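Local structure of superoxide dismutase [Cu-Zn] (7B4O) at residues I25-S30 with R121-H126; V36-N41 with G91-D96. The protein probably catalyses the dismutation of superoxide to molecular oxygen and hydrogen peroxide, as copper-zinc superoxide dismutases do, although zinc fills its metal sites here. All blocks are in the same frame, centred on the assembly; numbering follows the deposited sequence.

Contact 1: I25-S30 with R121-H126; sequences ITFTKS and RSMIVH. With ZN (zinc ion), chain E.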
loop_
_atom_site.group_PDB
_atom_site.type_symbol
_atom_site.label_atom_id
_atom_site.label_comp_id
_atom_site.label_asym_id
_atom_site.label_seq_id
_atom_site.Cartn_x
_atom_site.Cartn_y
_atom_site.Cartn_z
ATOM N N ILE A 25 6.907 -4.463 -7.396
ATOM C CA ILE A 25 7.571 -5.568 -6.665
ATOM C C ILE A 25 6.495 -6.593 -6.318
ATOM O O ILE A 25 5.443 -6.194 -5.818
ATOM C CB ILE A 25 8.292 -5.040 -5.413
ATOM C CG1 ILE A 25 9.261 -3.910 -5.765
ATOM C CG2 ILE A 25 8.984 -6.184 -4.686
ATOM C CD1 ILE A 25 9.356 -2.869 -4.710
ATOM N N THR A 26 6.757 -7.856 -6.611
ATOM C CA THR A 26 5.858 -8.959 -6.215
ATOM C C THR A 26 6.608 -9.904 -5.287
ATOM O O THR A 26 7.830 -10.088 -5.431
ATOM C CB THR A 26 5.272 -9.689 -7.421
ATOM O OG1 THR A 26 6.331 -10.374 -8.080
ATOM C CG2 THR A 26 4.545 -8.746 -8.350
ATOM N N PHE A 27 5.842 -10.486 -4.379
ATOM C CA PHE A 27 6.302 -11.494 -3.406
ATOM C C PHE A 27 5.401 -12.703 -3.603
ATOM O O PHE A 27 4.194 -12.549 -3.411
ATOM C CB PHE A 27 6.199 -10.942 -1.985
ATOM C CG PHE A 27 6.914 -9.638 -1.752
ATOM C CD1 PHE A 27 6.294 -8.423 -2.002
ATOM C CD2 PHE A 27 8.197 -9.627 -1.231
ATOM C CE1 PHE A 27 6.966 -7.233 -1.779
ATOM C CE2 PHE A 27 8.851 -8.434 -0.974
ATOM C CZ PHE A 27 8.236 -7.237 -1.241
ATOM N N THR A 28 5.961 -13.854 -3.961
ATOM C CA THR A 28 5.157 -15.067 -4.245
ATOM C C THR A 28 5.689 -16.214 -3.381
ATOM O O THR A 28 6.905 -16.465 -3.424
ATOM C CB THR A 28 5.164 -15.376 -5.744
ATOM O OG1 THR A 28 4.747 -14.192 -6.433
ATOM C CG2 THR A 28 4.249 -16.527 -6.096
ATOM N N LYS A 29 4.804 -16.867 -2.630
ATOM C CA LYS A 29 5.177 -18.068 -1.851
ATOM C C LYS A 29 5.717 -19.096 -2.843
ATOM O O LYS A 29 5.073 -19.300 -3.875
ATOM C CB LYS A 29 3.988 -18.599 -1.045
ATOM C CG LYS A 29 4.353 -19.587 0.056
ATOM C CD LYS A 29 5.052 -18.948 1.241
ATOM C CE LYS A 29 5.696 -19.953 2.173
ATOM N NZ LYS A 29 6.922 -20.551 1.587
ATOM N N SER A 30 6.886 -19.673 -2.547
ATOM C CA SER A 30 7.497 -20.807 -3.288
ATOM C C SER A 30 7.773 -21.936 -2.295
ATOM O O SER A 30 7.643 -21.701 -1.076
ATOM C CB SER A 30 8.745 -20.384 -4.017
ATOM O OG SER A 30 9.776 -20.061 -3.097
ATOM N N ARG A 121 3.303 -3.178 5.319
ATOM C CA ARG A 121 4.591 -2.489 5.529
ATOM C C ARG A 121 4.929 -1.744 4.234
ATOM O O ARG A 121 4.168 -1.851 3.256
ATOM C CB ARG A 121 5.682 -3.485 5.940
ATOM C CG ARG A 121 5.302 -4.359 7.126
ATOM C CD ARG A 121 5.090 -3.574 8.395
ATOM N NE ARG A 121 4.561 -4.418 9.460
ATOM C CZ ARG A 121 4.416 -4.045 10.724
ATOM N NH1 ARG A 121 4.794 -2.843 11.116
ATOM N NH2 ARG A 121 3.897 -4.894 11.596
ATOM N N SER A 122 6.027 -1.014 4.212
ATOM C CA SER A 122 6.451 -0.249 3.025
ATOM C C SER A 122 7.691 -0.871 2.393
ATOM O O SER A 122 8.522 -1.442 3.086
ATOM C CB SER A 122 6.705 1.185 3.368
ATOM O OG SER A 122 7.589 1.291 4.473
ATOM N N MET A 123 7.826 -0.678 1.090
ATOM C CA MET A 123 9.113 -0.809 0.386
ATOM C C MET A 123 9.699 0.590 0.270
ATOM O O MET A 123 8.959 1.532 -0.097
ATOM C CB MET A 123 8.951 -1.439 -0.999
ATOM C CG MET A 123 8.634 -2.934 -0.980
ATOM S SD MET A 123 9.950 -3.898 -0.200
ATOM C CE MET A 123 11.385 -3.333 -1.104
ATOM N N ILE A 124 10.976 0.717 0.585
ATOM C CA ILE A 124 11.765 1.952 0.366
ATOM C C ILE A 124 12.938 1.582 -0.528
ATOM O O ILE A 124 13.635 0.614 -0.250
ATOM C CB ILE A 124 12.228 2.578 1.692
ATOM C CG1 ILE A 124 11.059 3.118 2.513
ATOM C CG2 ILE A 124 13.258 3.664 1.427
ATOM C CD1 ILE A 124 10.365 4.341 1.886
ATOM N N VAL A 125 13.129 2.366 -1.590
ATOM C CA VAL A 125 14.354 2.294 -2.417
ATOM C C VAL A 125 15.194 3.511 -2.053
ATOM O O VAL A 125 14.648 4.606 -1.911
ATOM C CB VAL A 125 14.036 2.202 -3.917
ATOM C CG1 VAL A 125 15.308 2.087 -4.739
ATOM C CG2 VAL A 125 13.086 1.050 -4.200
ATOM N N HIS A 126 16.486 3.297 -1.871
ATOM C CA HIS A 126 17.429 4.339 -1.411
ATOM C C HIS A 126 18.261 4.894 -2.566
ATOM O O HIS A 126 18.417 4.246 -3.603
ATOM C CB HIS A 126 18.313 3.789 -0.296
ATOM C CG HIS A 126 17.599 3.591 0.998
ATOM N ND1 HIS A 126 17.443 4.611 1.903
ATOM C CD2 HIS A 126 17.018 2.490 1.555
ATOM C CE1 HIS A 126 16.781 4.153 2.964
ATOM N NE2 HIS A 126 16.517 2.851 2.784
HETATM ZN ZN ZN E . 15.956 1.575 4.143
#
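I25 and F27 meet M123 inside the flattened Greek-key beta-barrel of Cu-Zn superoxide dismutase. They join strand 22-30 to strand 122-126 through side chains alone, from facing walls of the barrel. The tight part is small and wholly apolar. M123 bends at both outer torsions (chi2 -61°, chi3 -52°). These bends bring its sulfur to the F27 ring and its methyl back toward I25. The sulfur lies at the ring edge, near the ring plane, in a Met-aromatic contact. SD is 5.3 Å from the F27 ring centroid. The I25 side chain crosses that of M123 at a slant, with I25 CD1 3.8 Å from M123 CG and 4.0 Å from M123 CB. C11, F50 and I52 also pack on M123.

The other side of strand 22-30 is looser. T26 and T28 are partly exposed, and beyond them K29 is exposed. The K29 ammonium still has partners, since NZ donates to S30 O at 3.0 Å and also bonds to G33 O.

Strand 122-126 ends at a metal. H126 binds a zinc ion through NE2 at 1.9 Å, with H51 and H53 as its other protein ligands. H126 ND1 is hydrogen-bonded to G141 O, which helps fix the ring's rotation. One face of that ring carries I124 CG2, 3.6 Å above its plane and offset toward the rim.

Contact 2: V36-N41 with G91-D96; sequences VVADLN and GNITAD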
loop_
_atom_site.group_PDB
_atom_site.type_symbol
_atom_site.label_atom_id
_atom_site.label_comp_id
_atom_site.label_asym_id
_atom_site.label_seq_id
_atom_site.Cartn_x
_atom_site.Cartn_y
_atom_site.Cartn_z
ATOM N N VAL A 36 10.994 -12.938 -4.444
ATOM C CA VAL A 36 10.925 -11.457 -4.580
ATOM C C VAL A 36 11.292 -11.130 -6.019
ATOM O O VAL A 36 12.362 -11.566 -6.460
ATOM C CB VAL A 36 11.873 -10.760 -3.591
ATOM C CG1 VAL A 36 11.792 -9.247 -3.705
ATOM C CG2 VAL A 36 11.585 -11.231 -2.173
ATOM N N VAL A 37 10.400 -10.442 -6.724
ATOM C CA VAL A 37 10.656 -9.979 -8.113
ATOM C C VAL A 37 10.388 -8.481 -8.162
ATOM O O VAL A 37 9.249 -8.068 -7.907
ATOM C CB VAL A 37 9.798 -10.719 -9.153
ATOM C CG1 VAL A 37 10.080 -10.180 -10.553
ATOM C CG2 VAL A 37 10.029 -12.211 -9.100
ATOM N N ALA A 38 11.400 -7.704 -8.522
ATOM C CA ALA A 38 11.300 -6.236 -8.610
ATOM C C ALA A 38 11.636 -5.817 -10.033
ATOM O O ALA A 38 12.630 -6.302 -10.597
ATOM C CB ALA A 38 12.207 -5.571 -7.619
ATOM N N ASP A 39 10.807 -4.929 -10.578
ATOM C CA ASP A 39 11.026 -4.313 -11.903
ATOM C C ASP A 39 10.799 -2.819 -11.738
ATOM O O ASP A 39 9.625 -2.410 -11.627
ATOM C CB ASP A 39 10.121 -4.936 -12.954
ATOM C CG ASP A 39 10.537 -6.360 -13.241
ATOM O OD1 ASP A 39 11.606 -6.539 -13.864
ATOM O OD2 ASP A 39 9.827 -7.259 -12.789
ATOM N N LEU A 40 11.890 -2.056 -11.676
ATOM C CA LEU A 40 11.842 -0.597 -11.417
ATOM C C LEU A 40 12.460 0.151 -12.595
ATOM O O LEU A 40 13.238 -0.431 -13.373
ATOM C CB LEU A 40 12.619 -0.265 -10.139
ATOM C CG LEU A 40 12.375 -1.161 -8.927
ATOM C CD1 LEU A 40 13.156 -0.630 -7.731
ATOM C CD2 LEU A 40 10.896 -1.305 -8.577
ATOM N N ASN A 41 12.114 1.424 -12.699
ATOM C CA ASN A 41 12.676 2.342 -13.713
ATOM C C ASN A 41 12.967 3.695 -13.064
ATOM O O ASN A 41 12.470 3.969 -11.960
ATOM C CB ASN A 41 11.713 2.496 -14.889
ATOM C CG ASN A 41 11.479 1.196 -15.629
ATOM O OD1 ASN A 41 12.319 0.764 -16.411
ATOM N ND2 ASN A 41 10.359 0.544 -15.354
ATOM N N GLY A 91 18.599 -6.152 0.793
ATOM C CA GLY A 91 19.896 -5.891 0.145
ATOM C C GLY A 91 19.844 -4.713 -0.815
ATOM O O GLY A 91 19.389 -3.628 -0.409
ATOM N N ASN A 92 20.328 -4.925 -2.035
ATOM C CA ASN A 92 20.439 -3.867 -3.065
ATOM C C ASN A 92 19.731 -4.323 -4.333
ATOM O O ASN A 92 19.734 -5.534 -4.645
ATOM C CB ASN A 92 21.886 -3.509 -3.388
ATOM C CG ASN A 92 22.539 -2.788 -2.232
ATOM O OD1 ASN A 92 22.219 -1.633 -1.972
ATOM N ND2 ASN A 92 23.419 -3.468 -1.519
ATOM N N ILE A 93 19.216 -3.347 -5.065
ATOM C CA ILE A 93 18.782 -3.553 -6.465
ATOM C C ILE A 93 19.728 -2.740 -7.355
ATOM O O ILE A 93 20.101 -1.622 -6.975
ATOM C CB ILE A 93 17.296 -3.204 -6.647
ATOM C CG1 ILE A 93 16.825 -3.635 -8.035
ATOM C CG2 ILE A 93 17.013 -1.743 -6.355
ATOM C CD1 ILE A 93 15.330 -3.616 -8.220
ATOM N N THR A 94 20.118 -3.318 -8.479
ATOM C CA THR A 94 21.078 -2.706 -9.420
ATOM C C THR A 94 20.307 -2.168 -10.623
ATOM O O THR A 94 19.588 -2.942 -11.273
ATOM C CB THR A 94 22.174 -3.689 -9.836
ATOM O OG1 THR A 94 22.844 -4.108 -8.649
ATOM C CG2 THR A 94 23.169 -3.074 -10.796
ATOM N N ALA A 95 20.483 -0.878 -10.902
ATOM C CA ALA A 95 19.948 -0.219 -12.111
ATOM C C ALA A 95 21.018 -0.229 -13.207
ATOM O O ALA A 95 22.186 0.053 -12.912
ATOM C CB ALA A 95 19.479 1.177 -11.781
ATOM N N ASP A 96 20.595 -0.529 -14.441
ATOM C CA ASP A 96 21.467 -0.513 -15.641
ATOM C C ASP A 96 21.667 0.935 -16.117
ATOM O O ASP A 96 21.178 1.884 -15.456
ATOM C CB ASP A 96 20.918 -1.434 -16.732
ATOM C CG ASP A 96 19.609 -1.007 -17.374
ATOM O OD1 ASP A 96 19.249 0.176 -17.253
ATOM O OD2 ASP A 96 18.966 -1.876 -18.006
#
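A38, L40 and I93 form a small, buried, purely apolar contact between strand 33-41 and strand 89-95. The two strands face each other across the barrel interior, with the CA atoms of A38 and I93 8.2 Å apart at the closest pairing. At that spacing the gap is bridged by side chains. I93 does most of the bridging. Its CG1 branch is fully extended, with CG1 anti to the backbone N (chi1 -171°) and chi2 at 168°. The branch therefore stands out from its strand and delivers a single methyl to the opposite wall.

That methyl touches two residues of strand 33-41. I93 CD1 is 3.7 Å from A38 CB. I93 CD1 is also 3.7 Å from L40 CD1 and 3.9 Å from L40 CG. The short side chain of A38 lets I93 come close to the strand, while L40 meets the same methyl with one branch. The L40 and I93 side chains run at a slant to each other. H48, F50, A101 and L103 also pack on I93, and I25 and F50 on A38.

The outward side of strand 33-41 carries the polar D39 and N41. D39 points away from I93, and its OD1 is hydrogen-bonded to H102 ND1. H102 binds a separate zinc ion together with E104, so D39 is a second-shell residue there and probably steadies the H102 ring. N41 OD1 bonds to K100 NZ. Just past strand 89-95, D96 OD1 takes hydrogen bonds from the backbone N of N98 and of K100, which holds the turn into strand 101-107. An apolar interior with more polar residues outside is the build of the Greek-key barrel of Cu-Zn superoxide dismutases.

From the N terminus the chain enters contact 1 at 25-30, turns back, and enters contact 2 at 36-41. It then runs through strand 46-53 and the long loop with H69, H77 and H86 before 91-96 closes contact 2. Strand 101-107 follows, and 121-126 closes contact 1 last. Contact 2 thus lies wholly within the span of contact 1, and the two do not cross. They join directly at the neighbouring strands 22-30 and 33-41. There T26 N lies 2.8 Å from V37 O, a probable hydrogen bond, and F27 packs on V36. Together they tie this strand pair to strands 89-95 and 122-126.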